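Local coordinates for uncharacterized protein AF_0941 (Archaeoglobus fulgidus, PDB 1YOZ) that is of unknown function but folds into an all-helical chain of the AF0941-like family that assembles with a second copy of itself, at residues N7-R12 against D27-Q32; K21-A26 against E84-K89; I77-L82 against K95-E100. All blocks are in the same frame, centred on the assembly; numbering follows the deposited sequence.

Interaction 1 of 3, residues N7-R12 against D27-Q32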
loop_
_atom_site.group_PDB
_atom_site.type_symbol
_atom_site.label_atom_id
_atom_site.label_comp_id
_atom_site.label_asym_id
_atom_site.label_seq_id
_atom_site.Cartn_x
_atom_site.Cartn_y
_atom_site.Cartn_z
ATOM N N ASN B 7 5.921 2.009 -5.512
ATOM C CA ASN B 7 4.787 2.701 -6.077
ATOM C C ASN B 7 5.091 4.185 -5.984
ATOM O O ASN B 7 4.938 4.804 -4.916
ATOM C CB ASN B 7 3.480 2.364 -5.297
ATOM C CG ASN B 7 2.258 2.965 -5.921
ATOM O OD1 ASN B 7 2.346 3.930 -6.674
ATOM N ND2 ASN B 7 1.079 2.457 -5.540
ATOM N N SER B 8 5.575 4.719 -7.111
ATOM C CA SER B 8 6.035 6.088 -7.233
ATOM C C SER B 8 4.889 7.063 -7.109
ATOM O O SER B 8 5.056 8.100 -6.483
ATOM C CB SER B 8 6.744 6.262 -8.580
ATOM O OG SER B 8 7.977 5.519 -8.536
ATOM N N PHE B 9 3.724 6.708 -7.651
ATOM C CA PHE B 9 2.586 7.628 -7.562
ATOM C C PHE B 9 2.167 7.817 -6.114
ATOM O O PHE B 9 1.985 8.977 -5.625
ATOM C CB PHE B 9 1.389 7.179 -8.399
ATOM C CG PHE B 9 0.239 8.132 -8.352
ATOM C CD1 PHE B 9 0.178 9.214 -9.233
ATOM C CD2 PHE B 9 -0.786 7.964 -7.417
ATOM C CE1 PHE B 9 -0.875 10.129 -9.173
ATOM C CE2 PHE B 9 -1.834 8.880 -7.332
ATOM C CZ PHE B 9 -1.890 9.953 -8.215
ATOM N N LEU B 10 2.026 6.693 -5.425
ATOM C CA LEU B 10 1.657 6.706 -4.000
ATOM C C LEU B 10 2.631 7.528 -3.165
ATOM O O LEU B 10 2.225 8.381 -2.388
ATOM C CB LEU B 10 1.498 5.272 -3.466
ATOM C CG LEU B 10 1.162 5.161 -1.972
ATOM C CD1 LEU B 10 -0.228 5.635 -1.646
ATOM C CD2 LEU B 10 1.386 3.738 -1.583
ATOM N N ASP B 11 3.931 7.347 -3.375
ATOM C CA ASP B 11 4.896 8.107 -2.593
ATOM C C ASP B 11 4.858 9.600 -2.924
ATOM O O ASP B 11 4.927 10.431 -2.019
ATOM C CB ASP B 11 6.327 7.588 -2.787
ATOM C CG ASP B 11 6.575 6.233 -2.132
ATOM O OD1 ASP B 11 6.060 5.909 -1.025
ATOM O OD2 ASP B 11 7.318 5.476 -2.740
ATOM N N ARG B 12 4.843 9.946 -4.214
ATOM C CA ARG B 12 4.799 11.380 -4.583
ATOM C C ARG B 12 3.541 12.039 -4.049
ATOM O O ARG B 12 3.592 13.148 -3.546
ATOM C CB ARG B 12 4.850 11.597 -6.095
ATOM C CG ARG B 12 6.262 11.581 -6.659
ATOM C CD ARG B 12 6.296 11.238 -8.146
ATOM N NE ARG B 12 7.335 10.242 -8.341
ATOM C CZ ARG B 12 8.581 10.472 -8.741
ATOM N NH1 ARG B 12 8.991 11.705 -9.055
ATOM N NH2 ARG B 12 9.417 9.436 -8.841
ATOM N N ASP B 27 -0.049 19.328 -9.993
ATOM C CA ASP B 27 -0.420 19.464 -11.393
ATOM C C ASP B 27 0.362 18.490 -12.319
ATOM O O ASP B 27 -0.214 17.820 -13.189
ATOM C CB ASP B 27 -0.212 20.929 -11.810
ATOM C CG ASP B 27 -0.908 21.277 -13.098
ATOM O OD1 ASP B 27 -2.118 21.016 -13.220
ATOM O OD2 ASP B 27 -0.237 21.824 -14.002
ATOM N N LYS B 28 1.660 18.360 -12.106
ATOM C CA LYS B 28 2.431 17.419 -12.918
ATOM C C LYS B 28 2.136 15.968 -12.551
ATOM O O LYS B 28 2.036 15.088 -13.437
ATOM C CB LYS B 28 3.936 17.677 -12.816
ATOM C CG LYS B 28 4.789 16.483 -13.289
ATOM C CD LYS B 28 6.263 16.839 -13.368
ATOM C CE LYS B 28 7.130 15.629 -13.680
ATOM N NZ LYS B 28 8.593 15.968 -13.486
ATOM N N LEU B 29 2.005 15.717 -11.253
ATOM C CA LEU B 29 1.705 14.373 -10.798
ATOM C C LEU B 29 0.364 13.841 -11.375
ATOM O O LEU B 29 0.262 12.661 -11.695
ATOM C CB LEU B 29 1.765 14.279 -9.265
ATOM C CG LEU B 29 1.543 12.912 -8.600
ATOM C CD1 LEU B 29 2.561 11.859 -9.005
ATOM C CD2 LEU B 29 1.523 13.092 -7.100
ATOM N N LEU B 30 -0.614 14.738 -11.557
ATOM C CA LEU B 30 -1.986 14.366 -11.902
ATOM C C LEU B 30 -2.321 14.454 -13.379
ATOM O O LEU B 30 -3.505 14.373 -13.765
ATOM C CB LEU B 30 -2.956 15.212 -11.113
ATOM C CG LEU B 30 -2.879 15.046 -9.602
ATOM C CD1 LEU B 30 -3.784 16.086 -8.908
ATOM C CD2 LEU B 30 -3.198 13.663 -9.166
ATOM N N ASP B 31 -1.285 14.637 -14.190
ATOM C CA ASP B 31 -1.355 14.447 -15.630
ATOM C C ASP B 31 -1.415 12.950 -15.917
ATOM O O ASP B 31 -0.469 12.244 -15.632
ATOM C CB ASP B 31 -0.144 15.075 -16.317
ATOM C CG ASP B 31 -0.201 14.924 -17.823
ATOM O OD1 ASP B 31 -0.648 15.845 -18.527
ATOM O OD2 ASP B 31 0.172 13.852 -18.315
ATOM N N GLN B 32 -2.555 12.470 -16.446
ATOM C CA GLN B 32 -2.754 11.024 -16.647
ATOM C C GLN B 32 -1.735 10.357 -17.551
ATOM O O GLN B 32 -1.416 9.177 -17.360
ATOM C CB GLN B 32 -4.188 10.661 -17.072
ATOM C CG GLN B 32 -4.680 11.273 -18.393
ATOM C CD GLN B 32 -6.028 10.682 -18.831
ATOM O OE1 GLN B 32 -6.843 10.192 -18.005
ATOM N NE2 GLN B 32 -6.274 10.725 -20.139
#
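In a largely buried contact of this helical protein, the first turn of helix 8-18 meets the short helix 26-29 and its exit, with Phe9 and Arg12 facing Leu29 and Leu30. Leu29 serves both partners: its CD1 methyl lies 3.6 Å from Phe9 CD1, and the same methyl is 3.7 Å from Arg12 CB. The second branch, Leu29 CD2, also rests on the base of the arginine, 3.8 Å from Arg12 CB. Arg12, at the solvent-facing margin, therefore contributes mainly its aliphatic root, while the guanidinium group continues past the leucine without touching it.

The phenylalanine is extended from its helix with CG anti to the backbone N (chi1 -178°), which carries the ring to Leu29 and Leu30. At its edge Leu30 CD2 comes within 4.0 Å of Phe9 CZ, and the Leu29 carbonyl oxygen also lies in the ring plane, 3.8 Å from Phe9 CE1.

Helix 8-18 starts here with an N-cap. Asn7 OD1 accepts from Leu10 N at 3.0 Å along a nearly straight bond (174°), the donor standing above the carbonyl plane, while Asn7 ND2 bonds to Tyr5 OH and so fixes the amide. On the other segment, Leu30 is the first residue to depart from helical geometry. Leu82 of helix 75-88 packs on Leu29 and Leu30, and Ile35 of helix 32-51 touches Phe9.

Interaction 2 of 3, residues K21-A26 against E84-K89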
loop_
_atom_site.group_PDB
_atom_site.type_symbol
_atom_site.label_atom_id
_atom_site.label_comp_id
_atom_site.label_asym_id
_atom_site.label_seq_id
_atom_site.Cartn_x
_atom_site.Cartn_y
_atom_site.Cartn_z
ATOM N N LYS B 21 6.910 18.096 -0.561
ATOM C CA LYS B 21 6.935 18.775 -1.851
ATOM C C LYS B 21 5.866 19.866 -1.964
ATOM O O LYS B 21 4.769 19.786 -1.378
ATOM C CB LYS B 21 6.811 17.813 -3.054
ATOM C CG LYS B 21 7.882 16.747 -3.180
ATOM C CD LYS B 21 9.274 17.320 -3.400
ATOM C CE LYS B 21 10.285 16.246 -3.812
ATOM N NZ LYS B 21 11.527 16.904 -4.385
ATOM N N SER B 22 6.189 20.877 -2.743
ATOM C CA SER B 22 5.236 21.934 -3.017
ATOM C C SER B 22 3.938 21.385 -3.619
ATOM O O SER B 22 3.953 20.360 -4.291
ATOM C CB SER B 22 5.867 22.938 -3.977
ATOM O OG SER B 22 4.942 23.951 -4.288
ATOM N N VAL B 23 2.819 22.069 -3.364
ATOM C CA VAL B 23 1.540 21.753 -4.007
ATOM C C VAL B 23 1.608 22.079 -5.518
ATOM O O VAL B 23 0.872 21.488 -6.316
ATOM C CB VAL B 23 0.339 22.459 -3.295
ATOM C CG1 VAL B 23 0.275 23.920 -3.658
ATOM C CG2 VAL B 23 -0.949 21.801 -3.659
ATOM N N GLU B 24 2.520 22.979 -5.890
ATOM C CA GLU B 24 2.882 23.259 -7.285
ATOM C C GLU B 24 3.121 21.957 -8.076
ATOM O O GLU B 24 2.992 21.933 -9.308
ATOM C CB GLU B 24 4.183 24.070 -7.310
ATOM C CG GLU B 24 4.184 25.389 -8.130
ATOM C CD GLU B 24 5.478 26.249 -7.911
ATOM O OE1 GLU B 24 5.343 27.457 -7.576
ATOM O OE2 GLU B 24 6.624 25.725 -8.079
ATOM N N GLU B 25 3.477 20.889 -7.364
ATOM C CA GLU B 25 3.883 19.621 -8.000
ATOM C C GLU B 25 2.720 18.662 -8.278
ATOM O O GLU B 25 2.884 17.685 -9.015
ATOM C CB GLU B 25 4.994 18.938 -7.188
ATOM C CG GLU B 25 6.305 19.733 -7.276
ATOM C CD GLU B 25 7.554 18.972 -6.809
ATOM O OE1 GLU B 25 7.547 17.722 -6.703
ATOM O OE2 GLU B 25 8.568 19.659 -6.561
ATOM N N ALA B 26 1.563 18.957 -7.689
ATOM C CA ALA B 26 0.370 18.168 -7.890
ATOM C C ALA B 26 -0.058 18.160 -9.368
ATOM O O ALA B 26 -0.377 17.095 -9.926
ATOM C CB ALA B 26 -0.780 18.657 -6.980
ATOM N N GLU B 84 -8.423 17.501 -4.193
ATOM C CA GLU B 84 -9.113 18.077 -3.056
ATOM C C GLU B 84 -8.106 18.729 -2.140
ATOM O O GLU B 84 -8.381 19.796 -1.577
ATOM C CB GLU B 84 -9.970 16.998 -2.363
ATOM C CG GLU B 84 -10.053 16.975 -0.817
ATOM C CD GLU B 84 -10.211 15.522 -0.261
ATOM O OE1 GLU B 84 -10.134 15.306 0.975
ATOM O OE2 GLU B 84 -10.377 14.576 -1.073
ATOM N N PHE B 85 -6.925 18.116 -2.018
ATOM C CA PHE B 85 -5.830 18.703 -1.249
ATOM C C PHE B 85 -5.271 19.970 -1.882
ATOM O O PHE B 85 -5.116 20.987 -1.205
ATOM C CB PHE B 85 -4.708 17.672 -1.007
ATOM C CG PHE B 85 -3.577 18.207 -0.221
ATOM C CD1 PHE B 85 -3.570 18.088 1.161
ATOM C CD2 PHE B 85 -2.519 18.854 -0.849
ATOM C CE1 PHE B 85 -2.528 18.604 1.908
ATOM C CE2 PHE B 85 -1.472 19.382 -0.102
ATOM C CZ PHE B 85 -1.481 19.252 1.279
ATOM N N ALA B 86 -4.965 19.917 -3.175
ATOM C CA ALA B 86 -4.428 21.078 -3.879
ATOM C C ALA B 86 -5.417 22.241 -3.941
ATOM O O ALA B 86 -5.009 23.395 -3.928
ATOM C CB ALA B 86 -3.960 20.701 -5.271
ATOM N N GLU B 87 -6.710 21.931 -4.008
ATOM C CA GLU B 87 -7.746 22.966 -4.049
ATOM C C GLU B 87 -7.831 23.735 -2.732
ATOM O O GLU B 87 -7.655 24.951 -2.731
ATOM C CB GLU B 87 -9.099 22.385 -4.435
ATOM C CG GLU B 87 -10.064 23.428 -4.965
ATOM C CD GLU B 87 -11.028 23.913 -3.904
ATOM O OE1 GLU B 87 -11.867 23.097 -3.457
ATOM O OE2 GLU B 87 -10.962 25.110 -3.527
ATOM N N SER B 88 -8.086 23.038 -1.620
ATOM C CA SER B 88 -8.125 23.676 -0.298
ATOM C C SER B 88 -6.930 24.605 -0.195
ATOM O O SER B 88 -7.067 25.820 0.039
ATOM C CB SER B 88 -8.088 22.638 0.843
ATOM O OG SER B 88 -6.767 22.137 1.078
ATOM N N LYS B 89 -5.753 24.032 -0.420
ATOM C CA LYS B 89 -4.506 24.787 -0.339
ATOM C C LYS B 89 -4.383 25.963 -1.315
ATOM O O LYS B 89 -3.484 26.788 -1.164
ATOM C CB LYS B 89 -3.285 23.840 -0.377
ATOM C CG LYS B 89 -3.364 22.765 0.735
ATOM C CD LYS B 89 -2.147 22.772 1.627
ATOM C CE LYS B 89 -2.505 22.340 3.030
ATOM N NZ LYS B 89 -3.127 23.414 3.847
#
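Val23 and Ala86 bring the turn before helix 26-29 against the last turns of helix 75-88, at a helix-loop junction far from the centre of the chain. The loop side is shaped by an ST turn, in which Ser22 OG accepts from Glu24 N at 3.1 Å along a bent path (144°). Just after it, Val23 O takes the amide of Ala26 and helps to wind the chain into the helix.

The tight part is small and apolar. Val23 CG2 sits 3.6 Å from Ala86 CB and touches Ala86 CA as well, so the methyl lies against the helix surface itself. Because alanine offers nothing larger than a methyl, the backbones approach closely, with 6.0 Å between Val23 CA and Ala86 CA. The valine torsion (chi1 77°) places CG2 anti to the backbone N and leaves CG1 wedged between N and the carbonyl carbon. One turn along, Ala26 CB meets Ala86 CB at 4.1 Å. Phe91 packs on Val23, and Ile93 on Ala86, continuing the apolar patch into the loop that follows the helix.

Toward Phe85 the fit loosens: Val23 CG2 is 4.3 Å from Phe85 CE2, approaching the ring obliquely. Lys89 CG lies over one face of that ring, offset toward the rim, while the rest of the lysine chain turns away from the loop. This is the more open side of the contact, where Val23 and Phe85 are both partly exposed and Lys89 is exposed. Phe85 O is gripped twice, by Lys89 N at 3.2 Å and from the same face of its carbonyl plane by Ser88 OG at 3.0 Å, tilted 26° from that plane.

Interaction 3 of 3, residues I77-L82 against K95-E100; sequences IHFERL and KKLDPE
Phe79 and Leu97 dominate the contact between helix 75-88 and the extended strip that leads into helix 99-113, and each is directed at the other segment. The phenylalanine leaves its helix with CG anti to the backbone N (chi1 -170°), bringing the ring up against three consecutive residues of the strip. Over one face stands Leu97 CB, 3.6 Å from the centroid of the Phe79 ring and 14° off its normal, a CH-pi contact. Further along the leucine, CD2 lies on the same side of the ring but past its rim, beside the CG-CD1 bond, 3.7 Å from Phe79 CD1.

The outer end of the ring meets backbone instead. Phe79 CZ is 3.4 Å from Lys96 C, approached obliquely, and the carbonyl oxygen of Lys95 lies near the ring plane, 3.8 Å from Phe79 CE2. That oxygen also accepts a hydrogen bond from Lys83 NZ. Lys95 itself adds a little cover through its CB, but its ammonium group turns aside to form a salt bridge with Asp27.

Beside the apolar patch runs a solvent-mediated link: one water accepts from Leu97 N at 2.9 Å and donates to Glu80 OE2 at 2.9 Å, giving the extended backbone a hydrogen-bonding partner although no strand lies beside it. Within the strip, Lys96 NZ pairs with Asp98 OD1 at 3.0 Å.

No direct hydrogen bond joins the two segments; the direct part of the contact therefore probably rests largely on dispersion and CH-pi attraction to one ring, with the water as the polar link between the segments. The carbonyl at the ring edge probably adds a weak favourable term, since the hydrogens there carry slight positive charge.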
loop_
_atom_site.group_PDB
_atom_site.type_symbol
_atom_site.label_atom_id
_atom_site.label_comp_id
_atom_site.label_asym_id
_atom_site.label_seq_id
_atom_site.Cartn_x
_atom_site.Cartn_y
_atom_site.Cartn_z
ATOM N N ILE B 77 -9.148 7.201 -6.126
ATOM C CA ILE B 77 -9.382 7.847 -4.837
ATOM C C ILE B 77 -8.264 8.817 -4.458
ATOM O O ILE B 77 -8.494 9.949 -3.958
ATOM C CB ILE B 77 -9.489 6.820 -3.719
ATOM C CG1 ILE B 77 -10.795 6.025 -3.817
ATOM C CG2 ILE B 77 -9.408 7.527 -2.373
ATOM C CD1 ILE B 77 -10.674 4.622 -4.291
ATOM N N HIS B 78 -7.036 8.344 -4.662
ATOM C CA HIS B 78 -5.897 9.150 -4.361
ATOM C C HIS B 78 -5.764 10.293 -5.335
ATOM O O HIS B 78 -5.298 11.361 -4.964
ATOM C CB HIS B 78 -4.640 8.280 -4.299
ATOM C CG HIS B 78 -4.556 7.467 -3.050
ATOM N ND1 HIS B 78 -3.713 6.387 -2.917
ATOM C CD2 HIS B 78 -5.209 7.583 -1.869
ATOM C CE1 HIS B 78 -3.862 5.858 -1.716
ATOM N NE2 HIS B 78 -4.765 6.567 -1.061
ATOM N N PHE B 79 -6.172 10.081 -6.577
ATOM C CA PHE B 79 -6.238 11.183 -7.553
ATOM C C PHE B 79 -7.127 12.326 -7.025
ATOM O O PHE B 79 -6.717 13.480 -6.973
ATOM C CB PHE B 79 -6.807 10.656 -8.852
ATOM C CG PHE B 79 -6.720 11.625 -10.016
ATOM C CD1 PHE B 79 -5.712 11.494 -10.962
ATOM C CD2 PHE B 79 -7.696 12.621 -10.196
ATOM C CE1 PHE B 79 -5.630 12.364 -12.064
ATOM C CE2 PHE B 79 -7.641 13.491 -11.309
ATOM C CZ PHE B 79 -6.606 13.372 -12.232
ATOM N N GLU B 80 -8.321 11.958 -6.567
ATOM C CA GLU B 80 -9.324 12.894 -6.084
ATOM C C GLU B 80 -8.937 13.524 -4.765
ATOM O O GLU B 80 -9.054 14.726 -4.601
ATOM C CB GLU B 80 -10.664 12.160 -5.968
ATOM C CG GLU B 80 -11.198 11.725 -7.332
ATOM C CD GLU B 80 -11.400 12.877 -8.303
ATOM O OE1 GLU B 80 -11.760 14.004 -7.856
ATOM O OE2 GLU B 80 -11.226 12.628 -9.522
ATOM N N ARG B 81 -8.456 12.713 -3.826
ATOM C CA ARG B 81 -7.788 13.219 -2.632
ATOM C C ARG B 81 -6.834 14.381 -2.942
ATOM O O ARG B 81 -6.859 15.420 -2.277
ATOM C CB ARG B 81 -6.994 12.083 -1.965
ATOM C CG ARG B 81 -6.982 12.049 -0.444
ATOM C CD ARG B 81 -6.350 13.305 0.179
ATOM N NE ARG B 81 -5.974 13.121 1.587
ATOM C CZ ARG B 81 -5.927 14.105 2.480
ATOM N NH1 ARG B 81 -6.246 15.346 2.122
ATOM N NH2 ARG B 81 -5.571 13.849 3.739
ATOM N N LEU B 82 -5.992 14.204 -3.955
ATOM C CA LEU B 82 -4.899 15.123 -4.188
ATOM C C LEU B 82 -5.346 16.436 -4.822
ATOM O O LEU B 82 -4.807 17.497 -4.483
ATOM C CB LEU B 82 -3.813 14.441 -5.030
ATOM C CG LEU B 82 -2.503 15.205 -5.223
ATOM C CD1 LEU B 82 -1.931 15.698 -3.857
ATOM C CD2 LEU B 82 -1.503 14.325 -5.968
ATOM N N LYS B 95 -7.541 18.980 -14.010
ATOM C CA LYS B 95 -7.192 17.692 -14.640
ATOM C C LYS B 95 -8.165 16.647 -14.094
ATOM O O LYS B 95 -8.681 16.787 -12.969
ATOM C CB LYS B 95 -5.779 17.262 -14.257
ATOM C CG LYS B 95 -4.648 18.192 -14.689
ATOM C CD LYS B 95 -3.526 17.350 -15.187
ATOM C CE LYS B 95 -2.238 18.096 -15.415
ATOM N NZ LYS B 95 -2.394 19.518 -15.819
ATOM N N LYS B 96 -8.401 15.607 -14.889
ATOM C CA LYS B 96 -9.174 14.424 -14.474
ATOM C C LYS B 96 -8.543 13.123 -15.016
ATOM O O LYS B 96 -7.662 13.149 -15.876
ATOM C CB LYS B 96 -10.644 14.548 -14.891
ATOM C CG LYS B 96 -10.821 15.209 -16.239
ATOM C CD LYS B 96 -12.294 15.332 -16.669
ATOM C CE LYS B 96 -12.864 13.945 -17.123
ATOM N NZ LYS B 96 -11.974 13.141 -18.086
ATOM N N LEU B 97 -8.990 11.986 -14.477
ATOM C CA LEU B 97 -8.368 10.697 -14.788
ATOM C C LEU B 97 -9.413 9.838 -15.490
ATOM O O LEU B 97 -10.423 9.494 -14.888
ATOM C CB LEU B 97 -7.921 10.014 -13.493
ATOM C CG LEU B 97 -7.256 8.626 -13.461
ATOM C CD1 LEU B 97 -5.989 8.513 -14.315
ATOM C CD2 LEU B 97 -6.980 8.235 -12.015
ATOM N N ASP B 98 -9.180 9.520 -16.755
ATOM C CA ASP B 98 -10.112 8.667 -17.516
ATOM C C ASP B 98 -10.214 7.237 -16.928
ATOM O O ASP B 98 -9.195 6.584 -16.733
ATOM C CB ASP B 98 -9.644 8.564 -18.973
ATOM C CG ASP B 98 -9.802 9.857 -19.725
ATOM O OD1 ASP B 98 -10.622 10.694 -19.272
ATOM O OD2 ASP B 98 -9.126 10.034 -20.778
ATOM N N PRO B 99 -11.442 6.764 -16.615
ATOM C CA PRO B 99 -11.628 5.343 -16.299
ATOM C C PRO B 99 -10.917 4.392 -17.251
ATOM O O PRO B 99 -10.355 3.372 -16.812
ATOM C CB PRO B 99 -13.150 5.155 -16.383
ATOM C CG PRO B 99 -13.701 6.532 -15.890
ATOM C CD PRO B 99 -12.690 7.544 -16.468
ATOM N N GLU B 100 -10.922 4.721 -18.543
ATOM C CA GLU B 100 -10.225 3.895 -19.529
ATOM C C GLU B 100 -8.728 3.862 -19.245
ATOM O O GLU B 100 -8.068 2.870 -19.522
ATOM C CB GLU B 100 -10.481 4.386 -20.963
ATOM C CG GLU B 100 -11.946 4.559 -21.340
ATOM C CD GLU B 100 -12.675 5.686 -20.567
ATOM O OE1 GLU B 100 -12.072 6.773 -20.343
ATOM O OE2 GLU B 100 -13.857 5.469 -20.175
HETATM O O HOH W 1 -10.882 12.452 -12.359
#

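Overall arrangement
From the N terminus, helix 8-18 turns back through residues 21-26, and interaction 1 closes this loop when helix 26-29 packs on its first turn. Interaction 2 starts inside that loop but ends far along the chain on helix 75-88, so the two cross. Interaction 3 also crosses interaction 2, closing the shorter excursion from helix 75-88 to the strip before helix 99-113, and follows interaction 1 in series. Helix 75-88 is shared by interactions 2 and 3, which touch through Ala26 and Leu82. Between interactions 1 and 3, the salt bridge Asp27-Lys95 ties helix 26-29 to the strip, and a probable hydrogen bond from Asp98 N to Gln32 OE1 joins the starts of helices 32-51 and 99-113.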